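Local coordinates for protein hydrolase (Rhizobium meliloti, PDB 5HOE) that probably cleaves acetyl esters of carbohydrates as an octameric acetylesterase of the SGNH (GDSL-type) hydrolase family, at residues L20-S25 against S68-S73; W28-V33 against G207-A212; A152-A157 against I200-I205. All blocks are in the same frame, centred on the assembly; numbering follows the deposited sequence. Where two conformers were deposited one is given.

Interaction 1: L20-S25 against S68-S73. With PO4 (phosphate ion), chain E.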
# COMPACT_ATOMS: atom_id res chain seq x y z
N LEU A 20 8.90 15.70 -28.56
CA LEU A 20 8.06 14.64 -28.04
C LEU A 20 6.61 15.11 -27.99
O LEU A 20 6.31 16.15 -27.39
CB LEU A 20 8.52 14.27 -26.62
CG LEU A 20 7.60 13.30 -25.85
CD1 LEU A 20 7.53 11.99 -26.57
CD2 LEU A 20 8.06 13.09 -24.40
N CYS A 21 5.70 14.34 -28.59
CA CYS A 21 4.29 14.69 -28.63
C CYS A 21 3.50 13.77 -27.69
O CYS A 21 3.28 12.60 -28.00
CB CYS A 21 3.77 14.60 -30.05
SG CYS A 21 4.65 15.68 -31.21
N PHE A 22 3.11 14.29 -26.53
CA PHE A 22 2.48 13.49 -25.48
C PHE A 22 0.98 13.78 -25.42
O PHE A 22 0.58 14.91 -25.14
CB PHE A 22 3.15 13.81 -24.14
CG PHE A 22 2.85 12.82 -23.03
CD1 PHE A 22 3.28 11.49 -23.13
CD2 PHE A 22 2.19 13.20 -21.88
CE1 PHE A 22 3.02 10.59 -22.12
CE2 PHE A 22 1.93 12.29 -20.87
CZ PHE A 22 2.37 10.99 -20.99
N GLY A 23 0.15 12.76 -25.68
CA GLY A 23 -1.27 13.00 -25.77
C GLY A 23 -2.14 11.77 -25.58
O GLY A 23 -1.69 10.70 -25.14
N ASP A 24 -3.42 11.94 -25.95
CA ASP A 24 -4.47 10.94 -25.84
C ASP A 24 -4.88 10.48 -27.25
O ASP A 24 -4.03 10.47 -28.15
CB ASP A 24 -5.61 11.48 -24.98
CG ASP A 24 -6.21 12.77 -25.52
OD1 ASP A 24 -6.17 13.02 -26.75
OD2 ASP A 24 -6.74 13.53 -24.69
N SER A 25 -6.15 10.07 -27.44
CA SER A 25 -6.60 9.60 -28.75
C SER A 25 -6.45 10.68 -29.83
O SER A 25 -6.33 10.34 -31.02
CB SER A 25 -8.05 9.15 -28.70
OG SER A 25 -8.89 10.21 -28.26
N SER A 68 -4.83 6.41 -26.35
CA SER A 68 -6.26 6.62 -26.20
C SER A 68 -6.68 6.50 -24.74
O SER A 68 -6.17 5.66 -24.00
CB SER A 68 -7.01 5.58 -27.03
OG SER A 68 -6.74 5.78 -28.41
N ALA A 69 -7.60 7.38 -24.33
CA ALA A 69 -8.18 7.43 -22.98
C ALA A 69 -7.24 7.96 -21.90
O ALA A 69 -7.62 8.01 -20.71
CB ALA A 69 -8.82 6.10 -22.55
N ARG A 70 -6.05 8.42 -22.27
CA ARG A 70 -5.09 8.94 -21.29
C ARG A 70 -5.57 10.22 -20.64
O ARG A 70 -6.10 11.13 -21.30
CB ARG A 70 -3.73 9.20 -21.96
CG ARG A 70 -2.67 9.81 -21.04
CD ARG A 70 -1.37 9.98 -21.76
NE ARG A 70 -0.53 8.81 -21.68
CZ ARG A 70 0.36 8.44 -22.59
NH1 ARG A 70 0.52 9.09 -23.74
NH2 ARG A 70 1.12 7.40 -22.35
N THR A 71 -5.37 10.29 -19.32
CA THR A 71 -5.66 11.46 -18.49
C THR A 71 -4.37 12.21 -18.15
O THR A 71 -3.26 11.69 -18.29
CB THR A 71 -6.30 11.03 -17.18
OG1 THR A 71 -5.33 10.35 -16.36
CG2 THR A 71 -7.53 10.15 -17.41
N THR A 72 -4.51 13.42 -17.59
CA THR A 72 -3.31 14.12 -17.10
C THR A 72 -2.65 13.36 -15.94
O THR A 72 -1.45 13.03 -15.98
CB THR A 72 -3.63 15.57 -16.67
OG1 THR A 72 -4.50 15.58 -15.54
CG2 THR A 72 -4.21 16.40 -17.81
N SER A 73 -3.43 13.07 -14.88
CA SER A 73 -2.86 12.60 -13.62
C SER A 73 -3.83 11.75 -12.83
O SER A 73 -3.73 11.69 -11.59
CB SER A 73 -2.43 13.78 -12.76
OG SER A 73 -3.50 14.67 -12.51
P PO4 E . -10.17 9.47 -25.99
O1 PO4 E . -8.74 9.71 -25.62
O2 PO4 E . -10.88 10.79 -26.11
O3 PO4 E . -10.44 8.59 -27.19
O4 PO4 E . -10.84 8.61 -24.96
O HOH W 1 -6.90 13.64 -21.93
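S25 and S68 bring the two backbones to 3.9 Å between CA atoms, where the end of strand 17-23 meets the loop that follows the neighbouring parallel strand 60-66. G23, D24, S25 and L26 spell the GDSL motif of the SGNH hydrolase fold. D24 stands at the N-cap of the helix beginning at S25, and its OD1 accepts a hydrogen bond from L26 N, as suits a short acidic side chain. Its OD2 accepts instead from a water 2.8 Å away, and that water also donates to R70 O at 2.7 Å, a carbonyl that receives N108 ND2 as well. R70 extends with CG anti to the backbone N (chi1 177°), then bends at chi3, which lays the guanidinium alongside F22 and within bonding distance of G23 O. There NH1 donates to G23 O over 3.1 Å, in the carbonyl plane and somewhat tilted from the guanidinium plane. The flat group and the F22 ring lie 23° apart, with F22 CE1 3.3 Å from NH1 over one guanidinium face, toward its rim. Arginine thus serves twice, giving an N-H to the strand and a broad surface to the phenyl ring. At the helix start, S68 OG rests beside S25 CB, while S68 and A69 also pack on V139 of the second subunit. The small A69 turns with positive phi, its methyl directed away from 20-25. Together with N108 ND2, two backbone N-H groups resemble a family oxyanion hole: A69 N reaches phosphate O1 at 2.9 Å and S25 N reaches the same oxygen at 3.2 Å.

Interaction 2: W28-V33 against G207-A212. With PO4 (phosphate ion), chain E.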
# COMPACT_ATOMS: atom_id res chain seq x y z
N TRP A 28 -2.81 9.94 -30.68
CA TRP A 28 -2.73 8.60 -31.27
C TRP A 28 -3.35 8.56 -32.66
O TRP A 28 -2.81 7.95 -33.59
CB TRP A 28 -3.42 7.57 -30.36
CG TRP A 28 -3.32 6.15 -30.86
CD1 TRP A 28 -2.22 5.34 -30.82
CD2 TRP A 28 -4.36 5.37 -31.49
NE1 TRP A 28 -2.51 4.12 -31.37
CE2 TRP A 28 -3.80 4.12 -31.81
CE3 TRP A 28 -5.70 5.63 -31.83
CZ2 TRP A 28 -4.53 3.11 -32.43
CZ3 TRP A 28 -6.42 4.62 -32.47
CH2 TRP A 28 -5.83 3.38 -32.76
N GLY A 29 -4.50 9.22 -32.83
CA GLY A 29 -5.14 9.32 -34.14
C GLY A 29 -6.35 8.43 -34.28
O GLY A 29 -6.47 7.67 -35.26
N TRP A 30 -7.27 8.53 -33.33
CA TRP A 30 -8.52 7.77 -33.34
C TRP A 30 -9.43 8.28 -34.46
O TRP A 30 -9.85 9.44 -34.46
CB TRP A 30 -9.21 7.96 -31.99
CG TRP A 30 -10.53 7.26 -31.80
CD1 TRP A 30 -11.70 7.56 -32.40
CD2 TRP A 30 -10.80 6.17 -30.91
NE1 TRP A 30 -12.69 6.71 -31.96
CE2 TRP A 30 -12.16 5.85 -31.05
CE3 TRP A 30 -10.01 5.43 -30.03
CZ2 TRP A 30 -12.75 4.81 -30.33
CZ3 TRP A 30 -10.59 4.40 -29.33
CH2 TRP A 30 -11.95 4.09 -29.48
N ILE A 31 -9.82 7.39 -35.36
CA ILE A 31 -10.72 7.77 -36.45
C ILE A 31 -12.16 7.73 -35.94
O ILE A 31 -12.63 6.66 -35.53
CB ILE A 31 -10.59 6.82 -37.65
CG1 ILE A 31 -9.16 6.82 -38.19
CG2 ILE A 31 -11.57 7.25 -38.76
CD1 ILE A 31 -8.91 5.76 -39.27
N PRO A 32 -12.89 8.83 -35.95
CA PRO A 32 -14.28 8.76 -35.48
C PRO A 32 -15.13 7.90 -36.40
O PRO A 32 -15.01 7.98 -37.62
CB PRO A 32 -14.74 10.22 -35.47
CG PRO A 32 -13.81 10.94 -36.37
CD PRO A 32 -12.52 10.18 -36.43
N VAL A 33 -16.00 7.07 -35.80
CA VAL A 33 -16.79 6.12 -36.59
C VAL A 33 -18.20 5.98 -36.02
O VAL A 33 -18.43 6.11 -34.81
CB VAL A 33 -16.14 4.73 -36.73
CG1 VAL A 33 -14.83 4.80 -37.53
CG2 VAL A 33 -15.92 4.07 -35.37
N GLY A 207 -18.44 13.41 -31.70
CA GLY A 207 -18.38 14.54 -30.79
C GLY A 207 -17.12 14.63 -29.94
O GLY A 207 -17.06 15.48 -29.04
N ILE A 208 -16.12 13.77 -30.20
CA ILE A 208 -14.91 13.66 -29.37
C ILE A 208 -13.65 13.76 -30.23
O ILE A 208 -12.70 14.48 -29.91
CB ILE A 208 -14.91 12.34 -28.56
CG1 ILE A 208 -16.09 12.30 -27.59
CG2 ILE A 208 -13.61 12.18 -27.79
CD1 ILE A 208 -16.52 10.90 -27.22
N HIS A 209 -13.61 13.03 -31.34
CA HIS A 209 -12.41 12.91 -32.14
C HIS A 209 -12.49 13.80 -33.38
O HIS A 209 -13.47 14.53 -33.59
CB HIS A 209 -12.14 11.44 -32.44
CG HIS A 209 -12.09 10.59 -31.20
ND1 HIS A 209 -13.12 9.76 -30.82
CD2 HIS A 209 -11.14 10.46 -30.24
CE1 HIS A 209 -12.80 9.14 -29.69
NE2 HIS A 209 -11.61 9.58 -29.31
N LEU A 210 -11.42 13.78 -34.19
CA LEU A 210 -11.21 14.76 -35.25
C LEU A 210 -11.08 14.09 -36.62
O LEU A 210 -10.67 12.93 -36.73
CB LEU A 210 -9.96 15.60 -34.97
CG LEU A 210 -9.72 16.16 -33.57
CD1 LEU A 210 -8.33 16.77 -33.51
CD2 LEU A 210 -10.77 17.18 -33.27
N SER A 211 -11.45 14.83 -37.65
CA SER A 211 -11.25 14.42 -39.03
C SER A 211 -9.79 14.57 -39.44
O SER A 211 -9.01 15.28 -38.79
CB SER A 211 -12.12 15.27 -39.95
OG SER A 211 -11.62 16.59 -40.06
N ALA A 212 -9.43 13.91 -40.54
CA ALA A 212 -8.07 14.03 -41.06
C ALA A 212 -7.73 15.48 -41.40
O ALA A 212 -6.63 15.97 -41.08
CB ALA A 212 -7.87 13.13 -42.28
P PO4 E . -10.17 9.47 -25.99
O1 PO4 E . -8.74 9.71 -25.62
O2 PO4 E . -10.88 10.79 -26.11
O3 PO4 E . -10.44 8.59 -27.19
O4 PO4 E . -10.84 8.61 -24.96
O HOH W 2 -9.19 11.91 -33.30
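W30 CG stands anti to its own backbone N (chi1 180°), and H209 CG stands anti to its carbonyl carbon (chi1 -54°); these two settings bring the indole and the imidazole face to face from their two loops. The five-membered ring of W30 and the imidazole stack with centroids 3.5 Å apart and planes tilted by 18°. The overlap is offset, since W30 CD1 sits toward the rim of the imidazole, 3.1 Å from H209 ND1. W30 CB joins the same face in a CH-pi contact, 3.9 Å from the ring centroid. On the opposite imidazole face lies I208 CG2, so the ring is sandwiched between an indole and a methyl group, which limits its rotation. Its edge stays available for polar partners: ND1 bonds D206 OD2, and NE2 donates almost straight, in the ring plane, to phosphate O3 at 2.6 Å. D206 and H209 have the DxxH spacing of SGNH hydrolases, and with S25 they are consistent with a Ser-His-Asp triad. An alanine in place of W30 is likely to uncover one face of the imidazole and leave H209 freer to turn about its chi2. Beside the stack, a water joins the loops, donating to W30 O and accepting from L210 N at 3.0 Å. Proline suits position 32 because its compact apolar ring packs by H209 CB through P32 CB and, through P32 CD, closes to 3.3 Å on L210 O, the atom that also accepts from Y42 OH.

Interaction 3: A152-A157 against I200-I205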
# COMPACT_ATOMS: atom_id res chain seq x y z
N ALA A 152 -4.11 23.36 -25.16
CA ALA A 152 -5.46 23.10 -24.71
C ALA A 152 -6.21 22.40 -25.84
O ALA A 152 -6.20 22.89 -26.98
CB ALA A 152 -6.18 24.39 -24.32
N PRO A 153 -6.85 21.26 -25.58
CA PRO A 153 -7.60 20.58 -26.63
C PRO A 153 -8.83 21.37 -27.01
O PRO A 153 -9.30 22.22 -26.24
CB PRO A 153 -7.97 19.24 -25.97
CG PRO A 153 -8.06 19.59 -24.51
CD PRO A 153 -6.97 20.59 -24.27
N PRO A 154 -9.40 21.13 -28.20
CA PRO A 154 -10.64 21.82 -28.56
C PRO A 154 -11.77 21.33 -27.69
O PRO A 154 -11.77 20.18 -27.22
CB PRO A 154 -10.85 21.43 -30.03
CG PRO A 154 -10.20 20.10 -30.16
CD PRO A 154 -9.01 20.11 -29.19
N PRO A 155 -12.78 22.17 -27.43
CA PRO A 155 -13.91 21.74 -26.61
C PRO A 155 -14.64 20.55 -27.23
O PRO A 155 -14.67 20.38 -28.45
CB PRO A 155 -14.83 22.97 -26.58
CG PRO A 155 -13.97 24.12 -26.90
CD PRO A 155 -12.88 23.60 -27.81
N LEU A 156 -15.28 19.77 -26.36
CA LEU A 156 -16.14 18.67 -26.80
C LEU A 156 -17.34 19.20 -27.58
O LEU A 156 -17.70 20.39 -27.52
CB LEU A 156 -16.63 17.90 -25.58
CG LEU A 156 -15.56 17.14 -24.80
CD1 LEU A 156 -16.10 16.67 -23.47
CD2 LEU A 156 -15.07 15.94 -25.59
N ALA A 157 -17.98 18.30 -28.33
CA ALA A 157 -19.18 18.59 -29.09
C ALA A 157 -20.31 17.65 -28.67
O ALA A 157 -20.09 16.70 -27.93
CB ALA A 157 -18.89 18.43 -30.58
N ILE A 200 -9.05 25.04 -34.58
CA ILE A 200 -9.87 23.91 -35.00
C ILE A 200 -11.05 23.75 -34.04
O ILE A 200 -11.10 24.36 -32.97
CB ILE A 200 -9.04 22.60 -35.08
CG1 ILE A 200 -8.52 22.20 -33.69
CG2 ILE A 200 -7.91 22.74 -36.12
CD1 ILE A 200 -8.31 20.71 -33.52
N SER A 201 -11.99 22.89 -34.44
CA SER A 201 -13.08 22.45 -33.59
C SER A 201 -13.11 20.93 -33.59
O SER A 201 -12.54 20.27 -34.47
CB SER A 201 -14.43 23.03 -34.04
OG SER A 201 -14.84 22.51 -35.28
N THR A 202 -13.79 20.36 -32.59
CA THR A 202 -14.01 18.92 -32.57
C THR A 202 -15.08 18.60 -33.61
O THR A 202 -16.26 18.88 -33.39
CB THR A 202 -14.47 18.49 -31.18
OG1 THR A 202 -13.46 18.83 -30.23
CG2 THR A 202 -14.71 16.98 -31.12
N ASP A 203 -14.69 18.01 -34.75
CA ASP A 203 -15.58 17.84 -35.89
C ASP A 203 -15.93 16.39 -36.20
O ASP A 203 -16.66 16.15 -37.18
CB ASP A 203 -15.00 18.55 -37.13
CG ASP A 203 -13.69 17.96 -37.62
OD1 ASP A 203 -13.03 17.20 -36.89
OD2 ASP A 203 -13.31 18.30 -38.77
N GLY A 204 -15.45 15.43 -35.42
CA GLY A 204 -15.76 14.04 -35.70
C GLY A 204 -17.19 13.68 -35.35
O GLY A 204 -17.81 14.29 -34.47
N ILE A 205 -17.72 12.66 -36.04
CA ILE A 205 -19.13 12.29 -35.90
C ILE A 205 -19.48 11.91 -34.46
O ILE A 205 -20.63 12.04 -34.04
CB ILE A 205 -19.54 11.20 -36.92
CG1 ILE A 205 -21.01 10.83 -36.77
CG2 ILE A 205 -18.64 9.97 -36.79
CD1 ILE A 205 -21.97 12.02 -36.74
O HOH W 3 -14.53 22.16 -30.53
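T202 and P154 meet with their side chains crossing at about a right angle, the threonine hydroxyl lying over one face of the pyrrolidine ring, on its CB-CG side. T202 OG1 lies 3.5 Å from P154 CG and goes on past the ring to donate to P155 O at 2.7 Å. The donor stands well above the carbonyl plane, 41° out of it. The torsion explains the reach: OG1 is set anti to the carbonyl carbon of T202 (chi1 -59°), which leaves CG2 anti to the backbone N, on the side of the A157 methyl. Threonine suits the place because one branch can donate while the other is apolar. A157 CB, for its part, packs 3.9 Å from T202 O. Both segments leave the C-terminal end of the parallel sheet in this alpha/beta SGNH fold: 152-157 continues from strand 147-152, while the other segment, 200-205, comes after the adjacent strand 192-195, so the contact carries the neighbourhood of the two strands onward into their loops, beyond the backbone bonds of A152 to F194 and A196. A water repeats the link beside the hydroxyl, donating to P155 O at 2.7 Å and accepting from T202 N at 2.8 Å. P155 O is therefore gripped by two donors. At the other end of the contact, the I200 chain lies obliquely across P154, and its outermost carbon, CD1, meets P154 CG at 3.9 Å. Proline suits position 154, its rigid apolar ring presenting a face to T202 OG1 and its CG to I200. The long branched isoleucine also packs against T214, R217 and L218 of helix 212-229.

How the interactions relate
Interactions 1 and 2 converge on the bound phosphate, probably taken up from the crystallisation liquor, which marks the likely active site: interaction 1 offers it backbone N-H groups and interaction 2 an imidazole. Their centres are 14 Å apart, yet they touch, S25 O lying 3.1 Å from W30 N in a probable hydrogen bond, and S68 OG packing near both W28 and W30. Interaction 3 adjoins the histidine loop, its centre 9 Å from that of interaction 2. There H209 O meets G204 N at 2.8 Å and S211 OG meets D203 OD2 at 2.7 Å. Interactions 1 and 3 do not touch, their nearest atoms being about 6 Å apart.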